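Local structure of SCO1 protein (Saccharomyces cerevisiae, 2B7K) at residues P54-C57 and P58-D62; S92-V95 and L96-Y99; L68-L71 and S72-G76; V171-I174 and V175-V178. The protein is required for the accumulation of cytochrome c oxidase subunits 1 and 2, and is thought to transport mitochondrial copper or insert it into that enzyme. One frame throughout, in Å; residues are numbered along the deposited sequence. Where two conformers were deposited one is given.

Contact 1: P54-C57 and P58-D62; sequences PDIC and PDELD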
loop_
_atom_site.group_PDB
_atom_site.type_symbol
_atom_site.label_atom_id
_atom_site.label_comp_id
_atom_site.label_asym_id
_atom_site.label_seq_id
_atom_site.Cartn_x
_atom_site.Cartn_y
_atom_site.Cartn_z
ATOM N N PRO A 54 -15.867 -2.404 6.875
ATOM C CA PRO A 54 -15.979 -2.841 8.265
ATOM C C PRO A 54 -15.026 -3.989 8.609
ATOM O O PRO A 54 -14.944 -4.980 7.883
ATOM C CB PRO A 54 -17.439 -3.260 8.364
ATOM C CG PRO A 54 -17.664 -3.897 7.029
ATOM C CD PRO A 54 -16.975 -2.942 6.061
ATOM N N ASP A 55 -14.296 -3.831 9.709
ATOM C CA ASP A 55 -13.376 -4.855 10.199
ATOM C C ASP A 55 -12.088 -5.112 9.410
ATOM O O ASP A 55 -10.994 -4.815 9.890
ATOM C CB ASP A 55 -14.137 -6.174 10.360
ATOM C CG ASP A 55 -15.357 -6.035 11.253
ATOM O OD1 ASP A 55 -16.169 -6.983 11.301
ATOM O OD2 ASP A 55 -15.504 -4.982 11.909
ATOM N N ILE A 56 -12.215 -5.676 8.211
ATOM C CA ILE A 56 -11.052 -6.005 7.389
ATOM C C ILE A 56 -10.034 -4.877 7.196
ATOM O O ILE A 56 -8.872 -5.011 7.599
ATOM C CB ILE A 56 -11.486 -6.533 5.998
ATOM C CG1 ILE A 56 -12.134 -7.915 6.139
ATOM C CG2 ILE A 56 -10.281 -6.637 5.074
ATOM C CD1 ILE A 56 -13.399 -7.938 6.977
ATOM N N CYS A 57 -10.394 -3.862 6.648
ATOM C CA CYS A 57 -9.451 -2.801 6.317
ATOM C C CYS A 57 -8.860 -2.181 7.579
ATOM O O CYS A 57 -7.618 -1.959 7.638
ATOM C CB CYS A 57 -10.142 -1.718 5.483
ATOM S SG CYS A 57 -10.699 -2.273 3.854
ATOM N N PRO A 58 -9.637 -1.818 8.641
ATOM C CA PRO A 58 -9.033 -1.318 9.882
ATOM C C PRO A 58 -8.027 -2.305 10.476
ATOM O O PRO A 58 -6.953 -1.908 10.931
ATOM C CB PRO A 58 -10.239 -1.112 10.793
ATOM C CG PRO A 58 -11.327 -0.759 9.825
ATOM C CD PRO A 58 -11.108 -1.762 8.720
ATOM N N ASP A 59 -8.379 -3.590 10.473
ATOM C CA ASP A 59 -7.488 -4.615 11.012
ATOM C C ASP A 59 -6.186 -4.705 10.211
ATOM O O ASP A 59 -5.109 -4.889 10.784
ATOM C CB ASP A 59 -8.169 -5.988 11.013
ATOM C CG ASP A 59 -9.334 -6.069 11.986
ATOM O OD1 ASP A 59 -9.238 -5.496 13.094
ATOM O OD2 ASP A 59 -10.339 -6.723 11.646
ATOM N N GLU A 60 -6.287 -4.584 8.889
ATOM C CA GLU A 60 -5.104 -4.653 8.032
ATOM C C GLU A 60 -4.204 -3.440 8.238
ATOM O O GLU A 60 -2.982 -3.566 8.310
ATOM C CB GLU A 60 -5.513 -4.732 6.559
ATOM C CG GLU A 60 -6.209 -6.021 6.160
ATOM C CD GLU A 60 -5.274 -7.217 6.126
ATOM O OE1 GLU A 60 -4.792 -7.642 7.198
ATOM O OE2 GLU A 60 -5.018 -7.733 5.017
ATOM N N LEU A 61 -4.804 -2.258 8.305
ATOM C CA LEU A 61 -4.036 -1.038 8.506
ATOM C C LEU A 61 -3.370 -1.058 9.880
ATOM O O LEU A 61 -2.272 -0.536 10.049
ATOM C CB LEU A 61 -4.938 0.191 8.356
ATOM C CG LEU A 61 -5.418 0.457 6.923
ATOM C CD1 LEU A 61 -6.446 1.570 6.935
ATOM C CD2 LEU A 61 -4.235 0.833 6.033
ATOM N N ASP A 62 -4.031 -1.666 10.861
ATOM C CA ASP A 62 -3.446 -1.758 12.198
ATOM C C ASP A 62 -2.208 -2.642 12.115
ATOM O O ASP A 62 -1.155 -2.295 12.647
ATOM C CB ASP A 62 -4.440 -2.365 13.192
ATOM C CG ASP A 62 -5.347 -1.324 13.826
ATOM O OD1 ASP A 62 -6.289 -1.717 14.548
ATOM O OD2 ASP A 62 -5.115 -0.114 13.610
HETATM O O HOH W 1 -11.716 -4.139 12.791
#
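Asp59 folds back over the peptide oxygen of Asp55 at the start of helix 56-75 in the thioredoxin-like domain of Sco1, the helix whose first turn holds Cys57, second cysteine of the CxxxC motif that begins at Cys53 in the preceding loop. By similarity Cys57 is a copper ligand together with Cys53 and His144. The side chain of Asp59 can be followed atom by atom. Its CB lies 3.3 Å from Asp55 O, and CG, placed anti to the carbonyl carbon (chi1 -67°), stays over the same oxygen at 3.0 Å. OD2 ends 2.7 Å from Asp55 O. The other branch, OD1, accepts a weak bond from a water that also donates to Asp55 O. That oxygen meanwhile receives the backbone N-H of Asp59 in a fairly straight bond (160°), the first of three i to i+4 bonds, continued by Glu60 N to Ile56 O and Leu61 N to Cys57 O. Asp55 itself stands at the N-cap position, but its carboxylate makes no capping bond. On another side of the turn, Ile56 CG2 comes 4.3 Å from Glu60 CG, a loose apolar touch, while both residues also pack on Tyr47 of strand 44-49. Tyr99 of helix 93-100 covers Cys57, Pro58 and Leu61. Pro58 has no N-H; its CD is attached to the nitrogen that follows Cys57, which sets Cys57 CB and Pro58 CD 3.4 Å apart.

Contact 2: S92-V95 and L96-Y99; sequences SPAV and LKEY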
loop_
_atom_site.group_PDB
_atom_site.type_symbol
_atom_site.label_atom_id
_atom_site.label_comp_id
_atom_site.label_asym_id
_atom_site.label_seq_id
_atom_site.Cartn_x
_atom_site.Cartn_y
_atom_site.Cartn_z
ATOM N N SER A 92 -12.711 10.924 -0.671
ATOM C CA SER A 92 -12.066 12.125 -1.173
ATOM C C SER A 92 -10.802 12.339 -0.342
ATOM O O SER A 92 -10.587 11.659 0.670
ATOM C CB SER A 92 -12.991 13.319 -0.971
ATOM O OG SER A 92 -13.182 13.529 0.418
ATOM N N PRO A 93 -9.948 13.283 -0.755
ATOM C CA PRO A 93 -8.733 13.513 0.028
ATOM C C PRO A 93 -9.027 13.811 1.498
ATOM O O PRO A 93 -8.344 13.299 2.373
ATOM C CB PRO A 93 -8.075 14.682 -0.696
ATOM C CG PRO A 93 -8.424 14.394 -2.128
ATOM C CD PRO A 93 -9.890 14.012 -2.037
ATOM N N ALA A 94 -10.053 14.618 1.773
ATOM C CA ALA A 94 -10.394 14.954 3.160
ATOM C C ALA A 94 -10.852 13.729 3.957
ATOM O O ALA A 94 -10.486 13.567 5.121
ATOM C CB ALA A 94 -11.476 16.034 3.195
ATOM N N VAL A 95 -11.659 12.876 3.333
ATOM C CA VAL A 95 -12.137 11.667 3.994
ATOM C C VAL A 95 -10.975 10.731 4.325
ATOM O O VAL A 95 -10.946 10.127 5.400
ATOM C CB VAL A 95 -13.161 10.917 3.121
ATOM C CG1 VAL A 95 -13.432 9.525 3.696
ATOM C CG2 VAL A 95 -14.456 11.708 3.061
ATOM N N LEU A 96 -10.020 10.607 3.409
ATOM C CA LEU A 96 -8.869 9.746 3.660
ATOM C C LEU A 96 -7.992 10.303 4.775
ATOM O O LEU A 96 -7.470 9.546 5.593
ATOM C CB LEU A 96 -8.031 9.559 2.388
ATOM C CG LEU A 96 -8.667 8.690 1.298
ATOM C CD1 LEU A 96 -7.678 8.509 0.159
ATOM C CD2 LEU A 96 -9.063 7.337 1.868
ATOM N N LYS A 97 -7.823 11.622 4.814
ATOM C CA LYS A 97 -7.012 12.225 5.867
ATOM C C LYS A 97 -7.614 11.915 7.233
ATOM O O LYS A 97 -6.897 11.557 8.170
ATOM C CB LYS A 97 -6.913 13.744 5.684
ATOM C CG LYS A 97 -5.961 14.174 4.586
ATOM C CD LYS A 97 -5.734 15.689 4.576
ATOM C CE LYS A 97 -6.923 16.447 3.997
ATOM N NZ LYS A 97 -8.163 16.307 4.806
ATOM N N GLU A 98 -8.934 12.037 7.345
ATOM C CA GLU A 98 -9.597 11.771 8.615
ATOM C C GLU A 98 -9.544 10.292 8.980
ATOM O O GLU A 98 -9.276 9.940 10.128
ATOM C CB GLU A 98 -11.051 12.249 8.580
ATOM C CG GLU A 98 -11.812 11.936 9.857
ATOM C CD GLU A 98 -13.137 12.662 9.951
ATOM O OE1 GLU A 98 -13.917 12.348 10.874
ATOM O OE2 GLU A 98 -13.396 13.551 9.112
ATOM N N TYR A 99 -9.794 9.431 8.001
ATOM C CA TYR A 99 -9.756 7.990 8.232
ATOM C C TYR A 99 -8.364 7.536 8.679
ATOM O O TYR A 99 -8.226 6.776 9.646
ATOM C CB TYR A 99 -10.137 7.240 6.951
ATOM C CG TYR A 99 -10.139 5.733 7.086
ATOM C CD1 TYR A 99 -11.059 5.086 7.914
ATOM C CD2 TYR A 99 -9.237 4.945 6.364
ATOM C CE1 TYR A 99 -11.085 3.691 8.019
ATOM C CE2 TYR A 99 -9.255 3.551 6.458
ATOM C CZ TYR A 99 -10.183 2.931 7.285
ATOM O OH TYR A 99 -10.233 1.552 7.348
#
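Lys97 and Pro93 meet one turn apart, and the first kind of contact between them and their neighbours is the helical backbone bond. Leu96 N donates to Ser92 O, Lys97 N to Pro93 O, Glu98 N to Ala94 O and Tyr99 N to Val95 O, with lengths of 2.9 to 3.1 Å between those nitrogens and oxygens. A side-chain cap is the second kind: Ser92 OG, at the N-cap, accepts from Val95 N over 3.4 Å, straight (165°) but weak on length. The stretch opens the helix of the beta-alpha-beta unit formed by strand 80-85, helix 93-100 and strand 108-111 in the thioredoxin-like fold; Pro93 and Leu96 pack on Thr111 of its last strand. Van der Waals contact is the third kind, carried mostly by Lys97. Its CG passes 3.4 Å from Pro93 O, and bends at chi3 (-75°) and chi4 (64°) curl the chain back toward the N-terminal end of the helix, leaving NZ 3.1 Å from Ala94 CA, beside its CB. Replacing Lys97 with a serine would remove this curled arm and is likely to uncover Pro93 O and the flank of Ala94. The side chain of Tyr99 meets Val95 through CB, 3.4 Å from Val95 O; the ring, with CG anti to the backbone N, extends instead to Cys57, Pro58 and Leu61 of helix 56-75.

Contact 3: L68-L71 and S72-G76; sequences LNTL and SSKYG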
loop_
_atom_site.group_PDB
_atom_site.type_symbol
_atom_site.label_atom_id
_atom_site.label_comp_id
_atom_site.label_asym_id
_atom_site.label_seq_id
_atom_site.Cartn_x
_atom_site.Cartn_y
_atom_site.Cartn_z
ATOM N N LEU A 68 5.435 -1.453 10.167
ATOM C CA LEU A 68 6.243 -0.260 9.935
ATOM C C LEU A 68 7.112 0.117 11.128
ATOM O O LEU A 68 8.304 0.397 10.973
ATOM C CB LEU A 68 5.347 0.919 9.562
ATOM C CG LEU A 68 4.612 0.742 8.230
ATOM C CD1 LEU A 68 3.623 1.885 8.030
ATOM C CD2 LEU A 68 5.617 0.697 7.090
ATOM N N ASN A 69 6.524 0.119 12.319
ATOM C CA ASN A 69 7.282 0.468 13.517
ATOM C C ASN A 69 8.364 -0.553 13.856
ATOM O O ASN A 69 9.446 -0.184 14.303
ATOM C CB ASN A 69 6.334 0.657 14.699
ATOM C CG ASN A 69 5.685 2.027 14.703
ATOM O OD1 ASN A 69 4.703 2.262 15.404
ATOM N ND2 ASN A 69 6.243 2.946 13.921
ATOM N N THR A 70 8.078 -1.832 13.646
ATOM C CA THR A 70 9.063 -2.869 13.922
ATOM C C THR A 70 10.191 -2.748 12.902
ATOM O O THR A 70 11.369 -2.870 13.242
ATOM C CB THR A 70 8.448 -4.274 13.803
ATOM O OG1 THR A 70 7.451 -4.443 14.816
ATOM C CG2 THR A 70 9.511 -5.339 13.966
ATOM N N LEU A 71 9.823 -2.505 11.646
ATOM C CA LEU A 71 10.815 -2.382 10.583
ATOM C C LEU A 71 11.803 -1.249 10.834
ATOM O O LEU A 71 13.015 -1.430 10.717
ATOM C CB LEU A 71 10.116 -2.179 9.233
ATOM C CG LEU A 71 9.522 -3.471 8.661
ATOM C CD1 LEU A 71 8.579 -3.156 7.509
ATOM C CD2 LEU A 71 10.664 -4.376 8.196
ATOM N N SER A 72 11.289 -0.079 11.187
ATOM C CA SER A 72 12.162 1.055 11.433
ATOM C C SER A 72 12.968 0.928 12.726
ATOM O O SER A 72 14.178 1.166 12.733
ATOM C CB SER A 72 11.350 2.353 11.445
ATOM O OG SER A 72 10.328 2.296 12.419
ATOM N N SER A 73 12.319 0.533 13.815
ATOM C CA SER A 73 13.019 0.422 15.094
ATOM C C SER A 73 14.012 -0.739 15.196
ATOM O O SER A 73 15.122 -0.568 15.700
ATOM C CB SER A 73 12.008 0.340 16.246
ATOM O OG SER A 73 11.261 -0.863 16.215
ATOM N N LYS A 74 13.633 -1.914 14.705
ATOM C CA LYS A 74 14.516 -3.078 14.792
ATOM C C LYS A 74 15.480 -3.298 13.627
ATOM O O LYS A 74 16.551 -3.881 13.811
ATOM C CB LYS A 74 13.687 -4.350 14.985
ATOM C CG LYS A 74 12.869 -4.369 16.258
ATOM C CD LYS A 74 12.064 -5.649 16.361
ATOM C CE LYS A 74 11.209 -5.665 17.615
ATOM N NZ LYS A 74 10.289 -6.839 17.634
ATOM N N TYR A 75 15.115 -2.840 12.434
ATOM C CA TYR A 75 15.969 -3.051 11.270
ATOM C C TYR A 75 16.383 -1.783 10.536
ATOM O O TYR A 75 17.142 -1.843 9.568
ATOM C CB TYR A 75 15.279 -4.012 10.292
ATOM C CG TYR A 75 14.891 -5.327 10.920
ATOM C CD1 TYR A 75 13.674 -5.472 11.586
ATOM C CD2 TYR A 75 15.763 -6.414 10.897
ATOM C CE1 TYR A 75 13.335 -6.669 12.218
ATOM C CE2 TYR A 75 15.437 -7.615 11.527
ATOM C CZ TYR A 75 14.223 -7.737 12.186
ATOM O OH TYR A 75 13.901 -8.922 12.815
ATOM N N GLY A 76 15.891 -0.637 10.994
ATOM C CA GLY A 76 16.229 0.619 10.350
ATOM C C GLY A 76 15.754 0.664 8.911
ATOM O O GLY A 76 16.382 1.292 8.052
HETATM O O HOH W 2 7.873 3.703 11.539
#
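Thr70 and Lys74 cross at an angle, the methyl CG2 of Thr70 resting 3.5 Å from Lys74 CD. The lysine chain runs extended past that methyl, and CG2 is available to it because it stands opposite the backbone N about CA-CB, while OG1 turns the other way to bond with Leu66 O. Both serines hold OG between the backbone N and the carbonyl carbon (chi1 58° and 67°), but the partners differ. Ser73 OG donates to Asn69 O over 2.7 Å; Ser73 N reaches the same oxygen from the opposite face of its carbonyl plane, giving that acceptor two donors. Ser72 OG instead shares a water with Asn69 ND2, each 3.0 Å from it. Tyr75 presents its ring edge to Thr70 O and Leu71 O. Its N-H approaches Leu71 O at only 139° and from above the carbonyl plane, so this bond is bent, and Gly76 leaves helical geometry with positive phi. This is the C-terminal part of the crossover helix between parallel strands 44-49 and 80-85. Leu68 and Leu71 reach Leu79, just before the second strand, and Leu71 and Tyr75 lean on Val171 of helix 169-180.

Contact 4: V171-I174 and V175-V178; sequences VDKI and VEHV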
loop_
_atom_site.group_PDB
_atom_site.type_symbol
_atom_site.label_atom_id
_atom_site.label_comp_id
_atom_site.label_asym_id
_atom_site.label_seq_id
_atom_site.Cartn_x
_atom_site.Cartn_y
_atom_site.Cartn_z
ATOM N N VAL A 171 6.969 -9.086 8.952
ATOM C CA VAL A 171 8.194 -8.307 9.045
ATOM C C VAL A 171 9.372 -9.116 8.497
ATOM O O VAL A 171 10.184 -8.594 7.736
ATOM C CB VAL A 171 8.488 -7.901 10.503
ATOM C CG1 VAL A 171 9.903 -7.318 10.609
ATOM C CG2 VAL A 171 7.463 -6.875 10.970
ATOM N N ASP A 172 9.454 -10.391 8.871
ATOM C CA ASP A 172 10.551 -11.249 8.414
ATOM C C ASP A 172 10.650 -11.294 6.889
ATOM O O ASP A 172 11.744 -11.214 6.322
ATOM C CB ASP A 172 10.385 -12.682 8.952
ATOM C CG ASP A 172 10.472 -12.761 10.471
ATOM O OD1 ASP A 172 11.220 -11.965 11.072
ATOM O OD2 ASP A 172 9.806 -13.637 11.073
ATOM N N LYS A 173 9.498 -11.415 6.232
ATOM C CA LYS A 173 9.440 -11.488 4.776
ATOM C C LYS A 173 9.883 -10.190 4.112
ATOM O O LYS A 173 10.593 -10.205 3.107
ATOM C CB LYS A 173 8.016 -11.835 4.325
ATOM C CG LYS A 173 7.893 -12.154 2.840
ATOM C CD LYS A 173 8.646 -13.431 2.496
ATOM C CE LYS A 173 8.386 -13.871 1.065
ATOM N NZ LYS A 173 9.070 -15.159 0.759
ATOM N N ILE A 174 9.458 -9.059 4.665
ATOM C CA ILE A 174 9.840 -7.774 4.102
ATOM C C ILE A 174 11.346 -7.551 4.262
ATOM O O ILE A 174 12.022 -7.144 3.319
ATOM C CB ILE A 174 9.037 -6.636 4.777
ATOM C CG1 ILE A 174 7.555 -6.799 4.420
ATOM C CG2 ILE A 174 9.553 -5.278 4.329
ATOM C CD1 ILE A 174 6.625 -5.858 5.153
ATOM N N VAL A 175 11.872 -7.838 5.449
ATOM C CA VAL A 175 13.301 -7.673 5.699
ATOM C C VAL A 175 14.114 -8.457 4.669
ATOM O O VAL A 175 15.067 -7.938 4.092
ATOM C CB VAL A 175 13.670 -8.153 7.121
ATOM C CG1 VAL A 175 15.187 -8.086 7.324
ATOM C CG2 VAL A 175 12.956 -7.284 8.156
ATOM N N GLU A 176 13.721 -9.704 4.440
ATOM C CA GLU A 176 14.394 -10.577 3.478
ATOM C C GLU A 176 14.518 -9.907 2.106
ATOM O O GLU A 176 15.591 -9.902 1.496
ATOM C CB GLU A 176 13.612 -11.891 3.359
ATOM C CG GLU A 176 14.246 -12.939 2.460
ATOM C CD GLU A 176 13.452 -14.236 2.431
ATOM O OE1 GLU A 176 13.882 -15.185 1.742
ATOM O OE2 GLU A 176 12.398 -14.310 3.099
ATOM N N HIS A 177 13.419 -9.334 1.629
ATOM C CA HIS A 177 13.395 -8.657 0.335
ATOM C C HIS A 177 14.249 -7.396 0.289
ATOM O O HIS A 177 14.975 -7.160 -0.674
ATOM C CB HIS A 177 11.958 -8.289 -0.039
ATOM C CG HIS A 177 11.164 -9.430 -0.589
ATOM N ND1 HIS A 177 11.428 -9.993 -1.819
ATOM C CD2 HIS A 177 10.124 -10.125 -0.073
ATOM C CE1 HIS A 177 10.583 -10.985 -2.037
ATOM N NE2 HIS A 177 9.781 -11.086 -0.993
ATOM N N VAL A 178 14.144 -6.573 1.327
ATOM C CA VAL A 178 14.892 -5.327 1.376
ATOM C C VAL A 178 16.397 -5.537 1.469
ATOM O O VAL A 178 17.164 -4.915 0.727
ATOM C CB VAL A 178 14.432 -4.459 2.572
ATOM C CG1 VAL A 178 15.263 -3.192 2.661
ATOM C CG2 VAL A 178 12.963 -4.113 2.410
#
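Lys173 O and His177 meet in two ways: the oxygen accepts His177 N weakly at 3.3 Å, and the ring carbon His177 CD2 stands 3.2 Å from it, obliquely. The other main-chain acceptors are better served. Val171 O takes Val175 N at 2.9 Å in a nearly straight bond (172°), Asp172 O takes Glu176 N, and Ile174 O takes Val178 N. Further along, Glu176 O receives the hydroxyl of Ser180 as well. Among the side chains satisfaction is less complete. His177 NE2 is buried and has no polar partner in the model; what lies against it is the aliphatic Lys173 CE, at 3.7 Å, brought there by a bend at chi2 (66°). Lys173 NZ remains 4.2 Å from Glu176 OE2, beyond a salt bridge, though the opposite charges probably still attract. An alanine in place of Lys173 would probably leave the imidazole of His177 without its aliphatic cover and freer to turn, and Glu176 without a nearby positive charge. The remaining contacts are apolar: Val171 CG1 to Val175 CG2 at 3.9 Å, and Ile174 CG2 to Val178 CG2 at 4.1 Å, the side chains of this second pair lying side by side and pointing the same way. Val171 and Val175 face Leu71 of helix 56-75, while Ile174 and His177 face strand 157-161, a placement characteristic of the C-terminal helix that follows the beta-hairpin of a thioredoxin fold.

Overall arrangement
From the N terminus the order is contact 1, contact 3, contact 2, contact 4. Each is local to one helix or its end, so none closes a long loop, and they follow in series without nesting or crossing. Contacts 1 and 3 occupy the two ends of helix 56-75, their centres about 21 Å apart, and each end meets a different helix. The N-terminal end meets helix 93-100, Leu61 CD1 lying 3.5 Å from Tyr99 CE2, which joins contacts 1 and 2 beside the cysteines that probably bind copper. The C-terminal end meets helix 169-180, Leu71 CD2 lying 3.7 Å from Val175 CG2. Contacts 2 and 4, centres about 30 Å apart, fall on opposite sides of the chain's centre.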